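Local atomic coordinates of endo-alpha-(1->5)-L-arabinanase (Bacillus licheniformis, PDB entry 6B7K), a protein that probably hydrolyses internal alpha-(1->5)-arabinofuranosidic linkages in arabinans as a calcium-containing glycoside hydrolase of family 43. Residues A[31-36]-A[53-58]; A[182-187]-A[208-213]; A[197-202]-A[291-296]. One frame throughout, in Å; residues are numbered along the deposited sequence.

Interaction 1: residues A[31-36]-A[53-58]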
# COMPACT_ATOMS: atom_id res chain seq x y z
N ASN A 31 18.39 -12.09 -5.51
CA ASN A 31 18.46 -11.22 -6.68
C ASN A 31 17.11 -11.06 -7.38
O ASN A 31 17.05 -10.39 -8.41
CB ASN A 31 19.48 -11.76 -7.68
CG ASN A 31 20.88 -11.24 -7.42
OD1 ASN A 31 21.06 -10.14 -6.89
ND2 ASN A 31 21.89 -12.01 -7.81
N THR A 32 16.04 -11.64 -6.84
CA THR A 32 14.75 -11.65 -7.51
C THR A 32 13.83 -10.60 -6.89
O THR A 32 13.60 -10.60 -5.68
CB THR A 32 14.10 -13.03 -7.41
OG1 THR A 32 14.98 -14.02 -7.96
CG2 THR A 32 12.79 -13.06 -8.17
N TRP A 33 13.30 -9.72 -7.74
CA TRP A 33 12.29 -8.77 -7.30
C TRP A 33 10.92 -9.44 -7.31
O TRP A 33 10.62 -10.25 -8.19
CB TRP A 33 12.26 -7.54 -8.21
CG TRP A 33 13.58 -6.85 -8.40
CD1 TRP A 33 14.58 -7.21 -9.25
CD2 TRP A 33 14.01 -5.65 -7.76
NE1 TRP A 33 15.62 -6.32 -9.17
CE2 TRP A 33 15.30 -5.35 -8.26
CE3 TRP A 33 13.45 -4.80 -6.81
CZ2 TRP A 33 16.03 -4.24 -7.84
CZ3 TRP A 33 14.17 -3.69 -6.39
CH2 TRP A 33 15.45 -3.43 -6.90
N TYR A 34 10.09 -9.10 -6.33
CA TYR A 34 8.71 -9.59 -6.26
C TYR A 34 7.79 -8.40 -6.02
O TYR A 34 7.95 -7.67 -5.04
CB TYR A 34 8.54 -10.63 -5.15
CG TYR A 34 9.23 -11.95 -5.41
CD1 TYR A 34 8.65 -12.90 -6.25
CD2 TYR A 34 10.45 -12.25 -4.82
CE1 TYR A 34 9.28 -14.10 -6.50
CE2 TYR A 34 11.08 -13.45 -5.05
CZ TYR A 34 10.49 -14.38 -5.90
OH TYR A 34 11.13 -15.58 -6.13
N THR A 35 6.83 -8.21 -6.92
CA THR A 35 5.79 -7.22 -6.76
C THR A 35 4.48 -7.93 -6.43
O THR A 35 3.98 -8.72 -7.25
CB THR A 35 5.62 -6.36 -8.01
OG1 THR A 35 6.81 -5.59 -8.23
CG2 THR A 35 4.44 -5.41 -7.85
N PHE A 36 3.96 -7.68 -5.24
CA PHE A 36 2.64 -8.17 -4.85
C PHE A 36 1.60 -7.13 -5.22
O PHE A 36 1.79 -5.93 -4.98
CB PHE A 36 2.59 -8.47 -3.35
CG PHE A 36 3.38 -9.69 -2.95
CD1 PHE A 36 4.76 -9.67 -2.90
CD2 PHE A 36 2.73 -10.87 -2.59
CE1 PHE A 36 5.48 -10.79 -2.52
CE2 PHE A 36 3.44 -11.99 -2.21
CZ PHE A 36 4.82 -11.95 -2.18
N ARG A 53 13.47 -4.72 -14.71
CA ARG A 53 12.83 -4.14 -15.89
C ARG A 53 11.93 -5.11 -16.63
O ARG A 53 10.94 -4.68 -17.23
CB ARG A 53 13.89 -3.60 -16.86
N ASN A 54 12.23 -6.41 -16.61
CA ASN A 54 11.42 -7.42 -17.27
C ASN A 54 10.69 -8.24 -16.22
O ASN A 54 11.33 -8.89 -15.38
CB ASN A 54 12.29 -8.33 -18.15
CG ASN A 54 12.50 -7.78 -19.54
OD1 ASN A 54 11.73 -8.07 -20.46
ND2 ASN A 54 13.54 -6.97 -19.71
N TRP A 55 9.37 -8.22 -16.26
CA TRP A 55 8.55 -8.91 -15.28
C TRP A 55 7.77 -10.05 -15.92
O TRP A 55 7.37 -9.98 -17.09
CB TRP A 55 7.58 -7.93 -14.59
CG TRP A 55 8.29 -6.89 -13.77
CD1 TRP A 55 8.83 -5.72 -14.21
CD2 TRP A 55 8.56 -6.94 -12.36
NE1 TRP A 55 9.41 -5.03 -13.17
CE2 TRP A 55 9.26 -5.76 -12.03
CE3 TRP A 55 8.28 -7.87 -11.35
CZ2 TRP A 55 9.67 -5.49 -10.73
CZ3 TRP A 55 8.69 -7.59 -10.06
CH2 TRP A 55 9.38 -6.41 -9.76
N SER A 56 7.56 -11.11 -15.15
CA SER A 56 6.84 -12.29 -15.61
C SER A 56 5.90 -12.74 -14.50
O SER A 56 6.09 -12.43 -13.33
CB SER A 56 7.80 -13.42 -16.00
OG SER A 56 8.50 -13.90 -14.86
N ALA A 57 4.87 -13.49 -14.90
CA ALA A 57 3.86 -13.93 -13.95
C ALA A 57 4.45 -14.91 -12.94
O ALA A 57 5.41 -15.63 -13.23
CB ALA A 57 2.68 -14.57 -14.68
N ALA A 58 3.87 -14.93 -11.75
CA ALA A 58 4.27 -15.79 -10.66
C ALA A 58 3.02 -16.39 -10.03
O ALA A 58 1.92 -15.86 -10.20
CB ALA A 58 5.08 -15.02 -9.61
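Trp55 makes a mainly apolar contact with Trp33 and Thr35 within one antiparallel part of a beta-sheet, reaching past the intervening strand 44-49 to side chains of strand 32-38. The two segments are next-but-one neighbours: Trp33 and Thr35 pair through their backbones with Ser49 and Ile47, and the axes of strands 32-36 and 54-58 are 9.1 Å apart at closest approach. Their N-to-C directions differ by 62°, so the two strands are strongly turned relative to each other across strand 44-49.

The indole of Trp55 closes this gap with the far end of its six-membered ring. Its CG lies anti to the carbonyl carbon (chi1 -65°), which carries the ring toward strand 32-36, and CH2 comes to 3.5 Å from CB of Trp33. The indole of Trp33 itself leads off in another direction, so it is the root of this side chain that is touched; its ring meets Trp13 edge-to-face and Lys28 by a cation-pi contact. Thr35 crosses the Trp55 side chain at about a right angle, with CB 3.9 Å from CZ3 and OG1 beside CZ3 and CH2. At the rim of the indole, Trp55 CZ3 lies 4.2 Å from Tyr34 C.

The other end of the indole has a weak NE1 bond to the carbonyl of Gly52, and the ring also packs on Ile26, Leu286 and Ile288. An alanine in place of Trp55 would probably open a gap beside Trp33 CB and Thr35 and leave Leu286 and Ile288 without the ring they pack against.

Because those two residues belong to strand 284-293 of the last sheet, the tryptophan joins the first and last blades, an arrangement in keeping with the five-bladed beta-propeller of family 43.

Interaction 2: residues A[182-187]-A[208-213]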
# COMPACT_ATOMS: atom_id res chain seq x y z
N ALA A 182 -3.94 11.06 8.69
CA ALA A 182 -4.22 11.82 7.48
C ALA A 182 -5.71 11.76 7.19
O ALA A 182 -6.29 10.67 7.13
CB ALA A 182 -3.42 11.29 6.29
N SER A 183 -6.33 12.93 7.00
CA SER A 183 -7.72 13.01 6.61
C SER A 183 -7.88 14.10 5.56
O SER A 183 -6.98 14.93 5.35
CB SER A 183 -8.65 13.27 7.80
OG SER A 183 -10.00 13.18 7.41
N ARG A 184 -9.04 14.12 4.91
CA ARG A 184 -9.27 14.98 3.75
C ARG A 184 -10.74 15.39 3.74
O ARG A 184 -11.50 15.02 2.84
CB ARG A 184 -8.88 14.26 2.47
CG ARG A 184 -8.64 15.14 1.25
CD ARG A 184 -8.05 14.31 0.12
NE ARG A 184 -8.13 14.99 -1.17
CZ ARG A 184 -7.22 15.85 -1.61
NH1 ARG A 184 -6.17 16.15 -0.86
NH2 ARG A 184 -7.37 16.43 -2.79
N PRO A 185 -11.17 16.18 4.73
CA PRO A 185 -12.62 16.41 4.89
C PRO A 185 -13.23 17.29 3.82
O PRO A 185 -14.39 17.09 3.45
CB PRO A 185 -12.71 17.07 6.27
CG PRO A 185 -11.41 17.78 6.42
CD PRO A 185 -10.38 16.93 5.71
N ASN A 186 -12.49 18.27 3.30
CA ASN A 186 -13.02 19.19 2.30
C ASN A 186 -12.92 18.64 0.88
O ASN A 186 -13.26 19.36 -0.07
CB ASN A 186 -12.30 20.53 2.38
CG ASN A 186 -12.46 21.20 3.73
OD1 ASN A 186 -13.50 21.07 4.38
ND2 ASN A 186 -11.43 21.92 4.15
N ASN A 187 -12.47 17.40 0.71
CA ASN A 187 -12.34 16.79 -0.61
C ASN A 187 -12.86 15.36 -0.59
O ASN A 187 -12.31 14.47 -1.24
CB ASN A 187 -10.89 16.84 -1.10
CG ASN A 187 -10.41 18.26 -1.35
OD1 ASN A 187 -10.42 18.75 -2.47
ND2 ASN A 187 -9.98 18.93 -0.28
N SER A 208 -2.20 8.30 -1.36
CA SER A 208 -2.75 8.50 -2.69
C SER A 208 -4.00 9.37 -2.58
O SER A 208 -4.86 9.13 -1.73
CB SER A 208 -3.09 7.16 -3.34
OG SER A 208 -1.93 6.36 -3.47
N PHE A 209 -4.08 10.38 -3.44
CA PHE A 209 -5.19 11.32 -3.44
C PHE A 209 -6.16 11.02 -4.58
O PHE A 209 -5.75 10.59 -5.66
CB PHE A 209 -4.69 12.76 -3.56
CG PHE A 209 -4.20 13.36 -2.27
CD1 PHE A 209 -4.36 12.69 -1.07
CD2 PHE A 209 -3.59 14.61 -2.26
CE1 PHE A 209 -3.91 13.25 0.12
CE2 PHE A 209 -3.14 15.17 -1.08
CZ PHE A 209 -3.30 14.49 0.11
N ASP A 210 -7.44 11.26 -4.31
CA ASP A 210 -8.50 11.30 -5.32
C ASP A 210 -8.83 9.92 -5.91
O ASP A 210 -8.58 8.90 -5.27
CB ASP A 210 -8.14 12.30 -6.42
CG ASP A 210 -7.75 13.67 -5.87
OD1 ASP A 210 -8.46 14.18 -4.98
OD2 ASP A 210 -6.73 14.23 -6.34
N SER A 211 -9.39 9.89 -7.12
CA SER A 211 -10.07 8.71 -7.64
C SER A 211 -9.12 7.81 -8.42
O SER A 211 -8.25 8.28 -9.15
CB SER A 211 -11.24 9.14 -8.53
OG SER A 211 -12.04 8.03 -8.91
N CYS A 212 -9.32 6.49 -8.30
CA CYS A 212 -8.31 5.53 -8.72
C CYS A 212 -8.69 4.65 -9.90
O CYS A 212 -7.80 4.25 -10.66
CB CYS A 212 -7.92 4.62 -7.55
SG CYS A 212 -9.30 3.83 -6.71
N CYS A 213 -9.97 4.31 -10.09
CA CYS A 213 -10.33 3.25 -11.02
C CYS A 213 -10.95 3.76 -12.32
O CYS A 213 -11.70 3.04 -12.98
CB CYS A 213 -11.27 2.25 -10.35
SG CYS A 213 -10.46 0.77 -9.72
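The guanidinium of Arg184 lies over one face of the Phe209 ring in a cation-pi contact, its plane tilted 33° from that of the ring. CZ stands 4.0 Å from the ring centroid and close to the ring normal. The tilt brings NH1 in first: it sits above the ring but shifted toward its rim, with CE2 at 3.2 Å and CD2 at 3.3 Å. Arg184 gets there with a long, straight side chain. Its CG is anti to the backbone N (chi1 -161°) and the chain stays extended as far as NE, which carries the guanidinium over to Phe209.

The other terminal nitrogen turns to Asp210. NH2 and OD1 are 3.3 Å apart and form a salt bridge whose hydrogen bond is weak. Guanidinium and carboxylate planes stand 71° apart, so this is not the flat, two-pronged pairing that these groups can make. Lys221 bridges to OD2, so the two oxygens of Asp210 each have a cationic partner, which would probably stabilise its negative charge. On the guanidinium face opposite Phe209, ND2 of Asn187 lies 4.3 Å above the plane, over its centre.

The contact joins the loop between the third and fourth propeller blades to the fourth blade, with the Phe209 side chain about 8 Å from that of Glu192, the predicted proton donor. Phe209 lies on strand 202-209, with Asp210 next in the chain, whereas Arg184 belongs to the loop leading from strand 177-182 to strand 191-199. That loop thus folds back on the sheet it is about to enter: Arg184 touches Val191 on strand 191-199, and Phe209 packs on Val191 and on Lys221 and Ala223 of strand 221-227.

Interaction 3: residues A[197-202]-A[291-296]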
# COMPACT_ATOMS: atom_id res chain seq x y z
N THR A 197 7.50 5.45 6.27
CA THR A 197 8.89 5.05 6.38
C THR A 197 9.65 6.06 7.22
O THR A 197 9.34 7.26 7.22
CB THR A 197 9.55 4.93 5.00
OG1 THR A 197 10.95 4.62 5.16
CG2 THR A 197 9.41 6.21 4.21
N TYR A 198 10.65 5.57 7.95
CA TYR A 198 11.52 6.39 8.78
C TYR A 198 12.85 6.63 8.08
O TYR A 198 13.44 5.70 7.51
CB TYR A 198 11.75 5.73 10.14
CG TYR A 198 12.76 6.46 11.01
CD1 TYR A 198 12.37 7.51 11.84
CD2 TYR A 198 14.10 6.10 11.01
CE1 TYR A 198 13.28 8.17 12.63
CE2 TYR A 198 15.03 6.76 11.80
CZ TYR A 198 14.61 7.79 12.61
OH TYR A 198 15.53 8.45 13.39
N LYS A 199 13.32 7.87 8.13
CA LYS A 199 14.63 8.20 7.57
C LYS A 199 15.16 9.46 8.23
O LYS A 199 14.52 10.52 8.14
CB LYS A 199 14.54 8.39 6.05
CG LYS A 199 15.83 8.91 5.46
CD LYS A 199 15.76 9.00 3.95
CE LYS A 199 17.02 9.66 3.40
NZ LYS A 199 18.25 8.92 3.79
N ASP A 200 16.31 9.35 8.88
CA ASP A 200 17.03 10.48 9.46
C ASP A 200 16.13 11.35 10.33
O ASP A 200 15.99 12.55 10.13
CB ASP A 200 17.70 11.30 8.35
CG ASP A 200 18.85 10.57 7.69
OD1 ASP A 200 18.60 9.57 6.99
OD2 ASP A 200 20.01 10.99 7.87
N GLY A 201 15.51 10.70 11.32
CA GLY A 201 14.75 11.38 12.34
C GLY A 201 13.29 11.63 12.03
O GLY A 201 12.52 11.89 12.95
N TYR A 202 12.89 11.55 10.76
CA TYR A 202 11.52 11.85 10.37
C TYR A 202 10.83 10.61 9.82
O TYR A 202 11.46 9.78 9.14
CB TYR A 202 11.47 12.97 9.32
CG TYR A 202 11.68 14.35 9.88
CD1 TYR A 202 10.69 14.98 10.62
CD2 TYR A 202 12.87 15.03 9.67
CE1 TYR A 202 10.88 16.25 11.14
CE2 TYR A 202 13.07 16.30 10.18
CZ TYR A 202 12.07 16.91 10.92
OH TYR A 202 12.26 18.17 11.43
N LEU A 291 14.05 6.40 -5.46
CA LEU A 291 13.61 7.54 -4.68
C LEU A 291 14.81 8.22 -4.03
O LEU A 291 15.65 7.56 -3.40
CB LEU A 291 12.61 7.11 -3.61
CG LEU A 291 11.82 8.27 -2.99
CD1 LEU A 291 10.97 8.94 -4.05
CD2 LEU A 291 10.97 7.79 -1.83
N TYR A 292 14.89 9.54 -4.18
CA TYR A 292 15.96 10.34 -3.60
C TYR A 292 15.38 11.31 -2.58
O TYR A 292 14.17 11.35 -2.35
CB TYR A 292 16.74 11.08 -4.69
CG TYR A 292 17.29 10.15 -5.74
CD1 TYR A 292 18.48 9.46 -5.55
CD2 TYR A 292 16.60 9.94 -6.93
CE1 TYR A 292 18.97 8.61 -6.51
CE2 TYR A 292 17.09 9.09 -7.90
CZ TYR A 292 18.27 8.42 -7.68
OH TYR A 292 18.75 7.57 -8.65
N TRP A 293 16.26 12.10 -1.97
CA TRP A 293 15.87 13.02 -0.91
C TRP A 293 16.66 14.31 -1.07
O TRP A 293 17.89 14.27 -1.22
CB TRP A 293 16.09 12.39 0.47
CG TRP A 293 15.61 10.96 0.56
CD1 TRP A 293 16.25 9.85 0.09
CD2 TRP A 293 14.38 10.50 1.14
NE1 TRP A 293 15.50 8.73 0.35
CE2 TRP A 293 14.35 9.10 0.99
CE3 TRP A 293 13.31 11.13 1.78
CZ2 TRP A 293 13.29 8.32 1.45
CZ3 TRP A 293 12.26 10.35 2.24
CH2 TRP A 293 12.26 8.96 2.07
N ASP A 294 15.97 15.44 -1.03
CA ASP A 294 16.60 16.73 -1.31
C ASP A 294 17.45 17.20 -0.14
O ASP A 294 17.77 16.42 0.77
CB ASP A 294 15.55 17.78 -1.69
CG ASP A 294 14.50 17.99 -0.61
OD1 ASP A 294 14.70 17.54 0.54
OD2 ASP A 294 13.46 18.61 -0.91
N SER A 295 17.82 18.49 -0.14
CA SER A 295 18.65 19.02 0.93
C SER A 295 17.93 19.07 2.26
O SER A 295 18.59 19.12 3.31
CB SER A 295 19.14 20.43 0.56
OG SER A 295 19.97 20.39 -0.59
N GLN A 296 16.59 19.04 2.26
CA GLN A 296 15.81 19.05 3.49
C GLN A 296 15.29 17.67 3.87
O GLN A 296 14.48 17.56 4.80
CB GLN A 296 14.64 20.03 3.37
CG GLN A 296 15.03 21.49 3.40
CD GLN A 296 15.69 21.94 2.11
OE1 GLN A 296 15.45 21.39 1.04
NE2 GLN A 296 16.56 22.94 2.22
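Lys199 lays its aliphatic chain over one face of the Trp293 indole, a CH-pi and cation-pi contact between two neighbouring blades of the beta-propeller. CD lies 3.3 Å above the plane of the indole, over its centre, and is nearest to CE2. CE follows over the five-membered ring, 3.3 Å from its centroid and almost on the normal. The ammonium is farther off, with NZ 4.5 Å from the same centroid. The reach comes from a chain that runs straight from the backbone, CG anti to N (chi1 172°), and bends only at its last torsion (chi4 58°). Thr197, two residues earlier on the strand, brings CG2 to the edge of the same indole, 4.5 Å from CH2.

Outside this shell, the charge of Lys199 is met by its neighbour: NZ makes a salt bridge of 3.3 Å to OD1 of Asp200, which it approaches from above the carboxylate plane. Both residues sit in the type I' turn from Lys199 to Tyr202 that links strands 191-199 and 202-209 as a hairpin. The turn is closed by backbone bonds in both directions between its end residues.

The indole is held by further partners. NE1 of Trp293 bonds to the carbonyl O of Asn268, whose OD1 accepts from OG1 of Thr197, and from the blade of Lys199 Tyr204 meets the ring edge-to-face. Directly after the tryptophan the chain leaves strand 284-293 through an Asx turn, in which Asp294 OD1 accepts from the backbone N of Gln296 at 3.0 Å and also from the N of Trp298.

The three contacts lie well apart in one five-bladed propeller: centres of interactions 1 and 2 are about 30 Å apart, on opposite sides of the chain's centre, those of 1 and 3 about 27 Å and those of 2 and 3 about 24 Å; none touches another. Interaction 1 is complete before the others begin, whereas interactions 2 and 3 interleave along the chain. These two share the sheet holding the adjacent strands 191-199 and 202-209, one near each end of that hairpin. Interactions 1 and 3 are linked through strand 284-293, which packs on Trp55 and carries Trp293. Together they join the last sheet to both its neighbours around the ring.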